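Local coordinates for Nrps/pks (Streptomyces albus, PDB 4OPE), which probably catalyses decarboxylative condensation that extends the growing polyketide chain in oxazolomycin biosynthesis, as a ketosynthase domain of the AT-less assembly-line enzyme OzmH, at residues P78-M83 with S160-F165; L305-A310 with L361-L366; W402-D407 with L413-A418. All coordinates share one frame; numbering follows the deposited sequence. Where two conformers were deposited one is given.

Interactions 2 and 3 are neighbours, their centres 12 Å apart. Strands 308-309 and 416-422 lie side by side in one sheet, with E309 N 2.8 Å from A418 O, a probable hydrogen bond, and V364 of helix 356-370, part of interaction 2, packs on A417 of interaction 3. Interaction 1 is remote, across the middle of the molecule, its centre 32 Å from that of interaction 2 and 41 Å from that of interaction 3. It is buried and purely aromatic; interaction 2, wholly buried, sets a salt bridge between strand and helix; interaction 3, partly buried, joins a loop to the segment leading into strand 416-422 through an arginine that combines hydrogen bonds with ring contacts.

Interaction 1 (P78-M83 with S160-F165); sequences PMFFRM and SYFFDF
F81 directs the edge of its ring at the face of F162, a T-shaped pair with centroids 4.8 Å apart and planes at 61°. The evidence for which ring supplies the face is the position of one atom: F81 CD1 stands 3.4 Å above the F162 plane, over its centre, while F81 CE1 reaches toward the rim. F80 meets the same ring from another direction, its CE1 coming to 3.7 Å from F162 CZ in an oblique approach. F80 also lies against F81, with F80 CD1 over the centre of the F81 ring, so the three phenylalanines touch one another in turn.

The first torsions help to bring the rings together. F162 holds CG anti to its backbone N (chi1 -180°), and its ring reaches from the helix toward 78-83. F80 has the same chi1 setting, whereas F81 keeps CG anti to its carbonyl carbon. The type I turn from M79 to R82 presents both of these rings, and M83 N closes back on P78 O at 3.0 Å.

The contact belongs to the N-terminal half of the thiolase-type ketosynthase fold, where it joins the loop after strand 75-76 to the end of helix 152-163. That helix finishes in a Schellman motif: D164 has positive phi, F165 N returns to S160 O at 2.8 Å, and D164 N to Y161 O at 3.3 Å. Further aromatic groups extend the cluster, F76 lying parallel to F81 and F570 meeting both F80 and F81. R113 has a double hold on F162, donating from NH1 to its carbonyl oxygen and lying near its ring in a cation-pi contact. Beyond the helix, D164 OD1 accepts a hydrogen bond from A275 N of the second subunit.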
loop_
_atom_site.group_PDB
_atom_site.type_symbol
_atom_site.label_atom_id
_atom_site.label_comp_id
_atom_site.label_asym_id
_atom_site.label_seq_id
_atom_site.Cartn_x
_atom_site.Cartn_y
_atom_site.Cartn_z
ATOM N N PRO A 78 -18.952 -17.988 3.347
ATOM C CA PRO A 78 -18.589 -17.372 4.643
ATOM C C PRO A 78 -18.288 -18.414 5.732
ATOM O O PRO A 78 -17.418 -18.183 6.614
ATOM C CB PRO A 78 -19.827 -16.556 5.029
ATOM C CG PRO A 78 -20.920 -17.020 4.117
ATOM C CD PRO A 78 -20.310 -17.644 2.899
HETATM N N MSE A 79 -19.004 -19.538 5.669
HETATM C CA MSE A 79 -18.866 -20.580 6.678
HETATM C C MSE A 79 -17.480 -21.147 6.566
HETATM O O MSE A 79 -16.897 -21.558 7.571
HETATM C CB MSE A 79 -19.914 -21.686 6.573
HETATM C CG MSE A 79 -21.369 -21.247 6.797
HETATM SE SE MSE A 79 -21.740 -20.283 8.503
HETATM C CE MSE A 79 -22.897 -18.861 7.754
ATOM N N PHE A 80 -16.939 -21.175 5.348
ATOM C CA PHE A 80 -15.630 -21.765 5.107
ATOM C C PHE A 80 -14.655 -20.878 5.798
ATOM O O PHE A 80 -13.777 -21.340 6.531
ATOM C CB PHE A 80 -15.307 -21.901 3.589
ATOM C CG PHE A 80 -13.981 -22.540 3.293
ATOM C CD1 PHE A 80 -12.796 -21.842 3.462
ATOM C CD2 PHE A 80 -13.917 -23.833 2.830
ATOM C CE1 PHE A 80 -11.569 -22.421 3.183
ATOM C CE2 PHE A 80 -12.697 -24.427 2.539
ATOM C CZ PHE A 80 -11.514 -23.720 2.720
ATOM N N PHE A 81 -14.844 -19.601 5.600
ATOM C CA PHE A 81 -13.941 -18.615 6.188
ATOM C C PHE A 81 -14.285 -18.111 7.583
ATOM O O PHE A 81 -13.769 -17.102 7.965
ATOM C CB PHE A 81 -13.759 -17.454 5.214
ATOM C CG PHE A 81 -13.081 -17.873 3.952
ATOM C CD1 PHE A 81 -11.717 -18.154 3.952
ATOM C CD2 PHE A 81 -13.799 -18.053 2.809
ATOM C CE1 PHE A 81 -11.082 -18.569 2.795
ATOM C CE2 PHE A 81 -13.175 -18.453 1.665
ATOM C CZ PHE A 81 -11.819 -18.718 1.644
ATOM N N ARG A 82 -15.139 -18.826 8.317
ATOM C CA ARG A 82 -15.445 -18.516 9.713
ATOM C C ARG A 82 -15.946 -17.091 9.910
ATOM O O ARG A 82 -15.457 -16.333 10.748
ATOM C CB ARG A 82 -14.233 -18.798 10.618
ATOM C CG ARG A 82 -13.807 -20.259 10.624
ATOM C CD ARG A 82 -12.957 -20.600 11.847
ATOM N NE ARG A 82 -12.346 -21.923 11.721
ATOM C CZ ARG A 82 -12.857 -23.021 12.246
ATOM N NH1 ARG A 82 -12.262 -24.192 12.059
ATOM N NH2 ARG A 82 -13.967 -22.932 12.960
HETATM N N MSE A 83 -16.939 -16.723 9.140
HETATM C CA MSE A 83 -17.516 -15.413 9.298
HETATM C C MSE A 83 -18.990 -15.597 9.091
HETATM O O MSE A 83 -19.448 -16.521 8.447
HETATM C CB MSE A 83 -16.743 -14.419 8.413
HETATM C CG MSE A 83 -17.478 -13.956 7.155
HETATM SE SE MSE A 83 -16.504 -12.618 6.023
HETATM C CE MSE A 83 -14.657 -13.165 6.361
ATOM N N SER A 160 -3.932 -12.711 5.913
ATOM C CA SER A 160 -2.889 -13.044 6.853
ATOM C C SER A 160 -3.432 -13.832 8.082
ATOM O O SER A 160 -2.807 -14.773 8.555
ATOM C CB SER A 160 -2.114 -11.790 7.272
ATOM O OG SER A 160 -1.305 -11.312 6.200
ATOM N N TYR A 161 -4.615 -13.454 8.551
ATOM C CA TYR A 161 -5.204 -14.040 9.717
ATOM C C TYR A 161 -5.601 -15.484 9.446
ATOM O O TYR A 161 -5.175 -16.403 10.130
ATOM C CB TYR A 161 -6.418 -13.251 10.106
ATOM C CG TYR A 161 -7.290 -13.974 11.058
ATOM C CD1 TYR A 161 -6.880 -14.163 12.385
ATOM C CD2 TYR A 161 -8.525 -14.460 10.663
ATOM C CE1 TYR A 161 -7.677 -14.823 13.295
ATOM C CE2 TYR A 161 -9.325 -15.153 11.548
ATOM C CZ TYR A 161 -8.906 -15.337 12.870
ATOM O OH TYR A 161 -9.710 -16.003 13.780
ATOM N N PHE A 162 -6.393 -15.673 8.412
ATOM C CA PHE A 162 -6.972 -16.939 8.099
ATOM C C PHE A 162 -5.957 -17.963 7.663
ATOM O O PHE A 162 -6.133 -19.129 7.922
ATOM C CB PHE A 162 -8.024 -16.781 7.001
ATOM C CG PHE A 162 -8.686 -18.062 6.613
ATOM C CD1 PHE A 162 -9.682 -18.628 7.417
ATOM C CD2 PHE A 162 -8.308 -18.733 5.463
ATOM C CE1 PHE A 162 -10.305 -19.805 7.052
ATOM C CE2 PHE A 162 -8.917 -19.925 5.098
ATOM C CZ PHE A 162 -9.924 -20.456 5.892
ATOM N N PHE A 163 -4.924 -17.571 6.950
ATOM C CA PHE A 163 -3.931 -18.556 6.483
ATOM C C PHE A 163 -2.738 -18.661 7.405
ATOM O O PHE A 163 -1.809 -19.426 7.134
ATOM C CB PHE A 163 -3.421 -18.149 5.095
ATOM C CG PHE A 163 -4.437 -18.306 4.033
ATOM C CD1 PHE A 163 -5.359 -17.326 3.795
ATOM C CD2 PHE A 163 -4.470 -19.453 3.268
ATOM C CE1 PHE A 163 -6.305 -17.490 2.780
ATOM C CE2 PHE A 163 -5.427 -19.619 2.269
ATOM C CZ PHE A 163 -6.357 -18.641 2.041
ATOM N N ASP A 164 -2.760 -17.869 8.470
ATOM C CA ASP A 164 -1.698 -17.789 9.436
ATOM C C ASP A 164 -0.400 -17.338 8.809
ATOM O O ASP A 164 0.634 -18.015 8.887
ATOM C CB ASP A 164 -1.546 -19.122 10.171
ATOM C CG ASP A 164 -0.768 -18.997 11.499
ATOM O OD1 ASP A 164 -0.450 -17.864 11.938
ATOM O OD2 ASP A 164 -0.427 -20.050 12.090
ATOM N N PHE A 165 -0.464 -16.197 8.147
ATOM C CA PHE A 165 0.723 -15.622 7.538
ATOM C C PHE A 165 1.210 -14.466 8.411
ATOM O O PHE A 165 0.547 -13.422 8.527
ATOM C CB PHE A 165 0.419 -15.147 6.104
ATOM C CG PHE A 165 0.113 -16.249 5.125
ATOM C CD1 PHE A 165 0.554 -17.546 5.340
ATOM C CD2 PHE A 165 -0.611 -15.972 3.973
ATOM C CE1 PHE A 165 0.263 -18.544 4.442
ATOM C CE2 PHE A 165 -0.885 -16.949 3.064
ATOM C CZ PHE A 165 -0.461 -18.247 3.298
#

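Interaction 2 (L305-A310 with L361-L366)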
loop_
_atom_site.group_PDB
_atom_site.type_symbol
_atom_site.label_atom_id
_atom_site.label_comp_id
_atom_site.label_asym_id
_atom_site.label_seq_id
_atom_site.Cartn_x
_atom_site.Cartn_y
_atom_site.Cartn_z
ATOM N N LEU A 305 15.333 -10.419 -25.249
ATOM C CA LEU A 305 13.984 -10.349 -24.743
ATOM C C LEU A 305 13.017 -11.031 -25.677
ATOM O O LEU A 305 12.952 -10.690 -26.824
ATOM C CB LEU A 305 13.619 -8.905 -24.626
ATOM C CG LEU A 305 12.348 -8.554 -23.905
ATOM C CD1 LEU A 305 12.333 -9.153 -22.512
ATOM C CD2 LEU A 305 12.328 -7.050 -23.820
ATOM N N GLY A 306 12.270 -12.008 -25.189
ATOM C CA GLY A 306 11.348 -12.779 -26.045
ATOM C C GLY A 306 9.958 -12.231 -26.292
ATOM O O GLY A 306 9.332 -12.562 -27.290
ATOM N N TYR A 307 9.456 -11.400 -25.390
ATOM C CA TYR A 307 8.080 -10.900 -25.472
ATOM C C TYR A 307 7.917 -9.756 -24.521
ATOM O O TYR A 307 8.519 -9.741 -23.465
ATOM C CB TYR A 307 7.054 -11.991 -25.123
ATOM C CG TYR A 307 5.631 -11.544 -25.213
ATOM C CD1 TYR A 307 4.972 -11.498 -26.418
ATOM C CD2 TYR A 307 4.947 -11.189 -24.098
ATOM C CE1 TYR A 307 3.663 -11.093 -26.509
ATOM C CE2 TYR A 307 3.646 -10.743 -24.170
ATOM C CZ TYR A 307 3.015 -10.699 -25.375
ATOM O OH TYR A 307 1.715 -10.252 -25.400
ATOM N N LEU A 308 7.084 -8.804 -24.912
ATOM C CA LEU A 308 6.814 -7.586 -24.124
ATOM C C LEU A 308 5.299 -7.473 -23.948
ATOM O O LEU A 308 4.582 -7.235 -24.914
ATOM C CB LEU A 308 7.356 -6.356 -24.849
ATOM C CG LEU A 308 7.475 -4.982 -24.160
ATOM C CD1 LEU A 308 6.173 -4.284 -23.836
ATOM C CD2 LEU A 308 8.261 -5.100 -22.879
ATOM N N GLU A 309 4.833 -7.715 -22.724
ATOM C CA GLU A 309 3.433 -7.596 -22.358
ATOM C C GLU A 309 3.285 -6.194 -21.928
ATOM O O GLU A 309 3.767 -5.773 -20.852
ATOM C CB GLU A 309 3.073 -8.534 -21.203
ATOM C CG GLU A 309 1.699 -8.313 -20.603
ATOM C CD GLU A 309 0.522 -8.541 -21.574
ATOM O OE1 GLU A 309 0.623 -9.277 -22.611
ATOM O OE2 GLU A 309 -0.557 -7.970 -21.275
ATOM N N ALA A 310 2.642 -5.434 -22.794
ATOM C CA ALA A 310 2.668 -3.975 -22.668
ATOM C C ALA A 310 1.515 -3.494 -21.828
ATOM O O ALA A 310 0.504 -4.182 -21.670
ATOM C CB ALA A 310 2.585 -3.355 -24.036
ATOM N N LEU A 361 0.634 -10.558 -15.959
ATOM C CA LEU A 361 1.639 -11.454 -15.482
ATOM C C LEU A 361 1.196 -12.882 -15.680
ATOM O O LEU A 361 1.981 -13.743 -16.050
ATOM C CB LEU A 361 1.769 -11.136 -14.042
ATOM C CG LEU A 361 2.639 -11.894 -13.111
ATOM C CD1 LEU A 361 4.008 -11.877 -13.719
ATOM C CD2 LEU A 361 2.644 -11.122 -11.797
ATOM N N THR A 362 -0.080 -13.143 -15.427
ATOM C CA THR A 362 -0.634 -14.462 -15.569
ATOM C C THR A 362 -0.598 -14.861 -17.024
ATOM O O THR A 362 -0.225 -15.987 -17.384
ATOM C CB THR A 362 -2.063 -14.509 -15.028
ATOM O OG1 THR A 362 -2.052 -14.190 -13.639
ATOM C CG2 THR A 362 -2.675 -15.879 -15.171
ATOM N N LYS A 363 -0.935 -13.929 -17.895
ATOM C CA LYS A 363 -0.860 -14.219 -19.322
ATOM C C LYS A 363 0.525 -14.650 -19.728
ATOM O O LYS A 363 0.667 -15.542 -20.495
ATOM C CB LYS A 363 -1.252 -13.009 -20.113
ATOM C CG LYS A 363 -1.281 -13.258 -21.595
ATOM C CD LYS A 363 -0.813 -11.990 -22.277
ATOM C CE LYS A 363 -1.376 -11.875 -23.664
ATOM N NZ LYS A 363 -0.738 -10.715 -24.358
ATOM N N VAL A 364 1.558 -14.021 -19.217
ATOM C CA VAL A 364 2.919 -14.431 -19.553
ATOM C C VAL A 364 3.268 -15.827 -18.992
ATOM O O VAL A 364 3.834 -16.687 -19.687
ATOM C CB VAL A 364 3.906 -13.404 -19.020
ATOM C CG1 VAL A 364 5.345 -13.901 -19.129
ATOM C CG2 VAL A 364 3.718 -12.124 -19.798
ATOM N N LEU A 365 2.937 -16.055 -17.726
ATOM C CA LEU A 365 3.197 -17.359 -17.159
ATOM C C LEU A 365 2.580 -18.455 -18.003
ATOM O O LEU A 365 3.189 -19.469 -18.208
ATOM C CB LEU A 365 2.674 -17.439 -15.727
ATOM C CG LEU A 365 3.348 -16.448 -14.780
ATOM C CD1 LEU A 365 2.788 -16.550 -13.367
ATOM C CD2 LEU A 365 4.862 -16.612 -14.770
ATOM N N LEU A 366 1.363 -18.267 -18.467
ATOM C CA LEU A 366 0.713 -19.267 -19.302
ATOM C C LEU A 366 1.429 -19.383 -20.614
ATOM O O LEU A 366 1.568 -20.455 -21.143
ATOM C CB LEU A 366 -0.766 -18.929 -19.550
ATOM C CG LEU A 366 -1.562 -19.044 -18.253
ATOM C CD1 LEU A 366 -2.916 -18.332 -18.256
ATOM C CD2 LEU A 366 -1.677 -20.534 -17.907
#
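K363 on helix 356-370 meets E309 of strand 308-309 and the neighbouring Y307, a helix-on-sheet contact in the C-terminal half of the thiolase-type ketosynthase fold. E309 and A310 begin the sequence EAHGTGT, whose histidine is an active-site residue in this family.

The charged and polar contacts gather at one nitrogen. K363 NZ forms a salt bridge with E309 OE1 at 2.6 Å, using the syn lone pair of that oxygen; CG anti to the backbone N (chi1 170°) and a bend at chi2 bring OE1 to it. The same NZ donates a second hydrogen bond to Y307 OH at 2.7 Å. The ammonium sits at the edge of the tyrosine ring, near its plane, so the hydroxyl and not the aromatic face receives it. All three residues are buried, and the opposite charges of lysine and glutamate probably offset each other's cost of burial. E309 OE2 is held separately by V345 N; with a different partner on each oxygen, the carboxylate is probably limited in its rotation.

The one apolar contact involves V364, which also packs on A417 and I419 of the adjoining strand: its CG2 lies 3.9 Å from E309 CB.

Interaction 3 (W402-D407 with L413-A418); sequences WTPRVD and LPRTAA
The W402 indole carries R415 CD on one face, 3.4 Å above the ring plane and 11° off the normal of the five-membered ring: a CH-pi contact. At the indole's edge, in plane, T416 O lies 3.5 Å from W402 CZ2. The R415 guanidinium stands almost upright to the indole, the planes 81° apart, and P404 CB lies over the centre of one guanidinium face, 4.2 Å above its plane.

In the guanidinium plane, W402 O takes two hydrogen bonds side-on, from R415 NE at 2.8 Å and from R415 NH2 at 2.9 Å. The extended chain from CG to NE carries the arginine across the indole to that oxygen, and NH1 continues to a salt bridge with E435. With an alanine in place of this arginine, W402 O would probably lose both donors, E435 this salt-bridge partner, and the indole the methylene over one face.

Farther out, the returning chain is tied by L413 N to R405 O, a nearly straight bond of 2.8 Å (N-H...O 172°), and L413 CD1 rests 3.7 Å from V406 O.

The contact thus joins the loop after strand 400-401 to the segment that leads into strand 416-422, with T416 and A417 on the strand itself. W402 also packs on Q367 and F368 of helix 356-370, A417 touches V364 and F368 of that helix, and strand 427-434 runs alongside, A417 pairing with L433.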
loop_
_atom_site.group_PDB
_atom_site.type_symbol
_atom_site.label_atom_id
_atom_site.label_comp_id
_atom_site.label_asym_id
_atom_site.label_seq_id
_atom_site.Cartn_x
_atom_site.Cartn_y
_atom_site.Cartn_z
ATOM N N TRP A 402 5.866 -20.213 -29.533
ATOM C CA TRP A 402 6.821 -19.291 -28.976
ATOM C C TRP A 402 8.183 -19.917 -29.136
ATOM O O TRP A 402 8.675 -20.611 -28.279
ATOM C CB TRP A 402 6.518 -18.990 -27.504
ATOM C CG TRP A 402 7.360 -17.923 -26.941
ATOM C CD1 TRP A 402 8.494 -17.374 -27.499
ATOM C CD2 TRP A 402 7.198 -17.287 -25.674
ATOM N NE1 TRP A 402 9.018 -16.425 -26.666
ATOM C CE2 TRP A 402 8.241 -16.348 -25.538
ATOM C CE3 TRP A 402 6.275 -17.404 -24.650
ATOM C CZ2 TRP A 402 8.391 -15.564 -24.410
ATOM C CZ3 TRP A 402 6.432 -16.599 -23.537
ATOM C CH2 TRP A 402 7.475 -15.691 -23.432
ATOM N N THR A 403 8.762 -19.680 -30.291
ATOM C CA THR A 403 10.070 -20.200 -30.651
ATOM C C THR A 403 11.129 -19.517 -29.806
ATOM O O THR A 403 11.164 -18.300 -29.749
ATOM C CB THR A 403 10.337 -19.863 -32.128
ATOM O OG1 THR A 403 9.314 -20.471 -32.920
ATOM C CG2 THR A 403 11.713 -20.324 -32.597
ATOM N N PRO A 404 12.018 -20.293 -29.183
ATOM C CA PRO A 404 13.028 -19.700 -28.328
ATOM C C PRO A 404 14.191 -19.132 -29.107
ATOM O O PRO A 404 14.361 -19.393 -30.286
ATOM C CB PRO A 404 13.507 -20.887 -27.500
ATOM C CG PRO A 404 13.384 -22.040 -28.428
ATOM C CD PRO A 404 12.251 -21.736 -29.377
ATOM N N ARG A 405 15.001 -18.357 -28.429
ATOM C CA ARG A 405 16.185 -17.829 -29.059
ATOM C C ARG A 405 17.338 -18.820 -28.883
ATOM O O ARG A 405 17.372 -19.608 -27.948
ATOM C CB ARG A 405 16.517 -16.443 -28.494
ATOM C CG ARG A 405 15.884 -15.327 -29.311
ATOM C CD ARG A 405 15.562 -14.102 -28.470
ATOM N NE ARG A 405 15.132 -12.956 -29.274
ATOM C CZ ARG A 405 13.960 -12.856 -29.907
ATOM N NH1 ARG A 405 13.068 -13.844 -29.868
ATOM N NH2 ARG A 405 13.670 -11.754 -30.593
ATOM N N VAL A 406 18.273 -18.777 -29.814
ATOM C CA VAL A 406 19.437 -19.654 -29.779
ATOM C C VAL A 406 20.640 -18.925 -29.180
ATOM O O VAL A 406 20.628 -17.693 -29.066
ATOM C CB VAL A 406 19.778 -20.122 -31.203
ATOM C CG1 VAL A 406 18.539 -20.734 -31.846
ATOM C CG2 VAL A 406 20.340 -18.965 -32.052
ATOM N N ASP A 407 21.676 -19.678 -28.817
ATOM C CA ASP A 407 22.946 -19.080 -28.354
ATOM C C ASP A 407 24.067 -19.134 -29.439
ATOM O O ASP A 407 23.784 -18.976 -30.642
ATOM C CB ASP A 407 23.367 -19.722 -27.019
ATOM C CG ASP A 407 23.655 -21.196 -27.145
ATOM O OD1 ASP A 407 23.995 -21.625 -28.267
ATOM O OD2 ASP A 407 23.539 -21.920 -26.129
ATOM N N LEU A 413 17.627 -21.136 -25.633
ATOM C CA LEU A 413 17.644 -20.401 -24.355
ATOM C C LEU A 413 16.292 -20.328 -23.709
ATOM O O LEU A 413 15.281 -20.358 -24.406
ATOM C CB LEU A 413 18.100 -18.958 -24.563
ATOM C CG LEU A 413 19.509 -18.886 -25.149
ATOM C CD1 LEU A 413 19.915 -17.432 -25.404
ATOM C CD2 LEU A 413 20.462 -19.616 -24.204
ATOM N N PRO A 414 16.272 -20.213 -22.369
ATOM C CA PRO A 414 15.017 -20.002 -21.668
ATOM C C PRO A 414 14.359 -18.708 -22.144
ATOM O O PRO A 414 14.984 -17.653 -22.260
ATOM C CB PRO A 414 15.444 -19.896 -20.209
ATOM C CG PRO A 414 16.716 -20.690 -20.130
ATOM C CD PRO A 414 17.398 -20.329 -21.422
ATOM N N ARG A 415 13.094 -18.833 -22.464
ATOM C CA ARG A 415 12.318 -17.747 -22.894
ATOM C C ARG A 415 12.284 -16.669 -21.839
ATOM O O ARG A 415 12.338 -17.003 -20.633
ATOM C CB ARG A 415 10.932 -18.251 -23.158
ATOM C CG ARG A 415 10.891 -19.149 -24.370
ATOM C CD ARG A 415 9.477 -19.624 -24.541
ATOM N NE ARG A 415 9.403 -20.621 -25.576
ATOM C CZ ARG A 415 9.860 -21.869 -25.473
ATOM N NH1 ARG A 415 10.412 -22.299 -24.349
ATOM N NH2 ARG A 415 9.751 -22.685 -26.502
ATOM N N THR A 416 12.225 -15.397 -22.289
ATOM C CA THR A 416 12.118 -14.249 -21.371
ATOM C C THR A 416 10.969 -13.308 -21.758
ATOM O O THR A 416 10.548 -13.237 -22.917
ATOM C CB THR A 416 13.402 -13.396 -21.299
ATOM O OG1 THR A 416 13.660 -12.858 -22.586
ATOM C CG2 THR A 416 14.588 -14.211 -20.899
ATOM N N ALA A 417 10.454 -12.601 -20.769
ATOM C CA ALA A 417 9.421 -11.669 -21.036
ATOM C C ALA A 417 9.508 -10.521 -20.073
ATOM O O ALA A 417 10.056 -10.622 -18.960
ATOM C CB ALA A 417 8.068 -12.326 -20.942
ATOM N N ALA A 418 8.962 -9.414 -20.536
ATOM C CA ALA A 418 8.956 -8.218 -19.765
ATOM C C ALA A 418 7.544 -7.685 -19.753
ATOM O O ALA A 418 6.854 -7.751 -20.753
ATOM C CB ALA A 418 9.911 -7.218 -20.399
#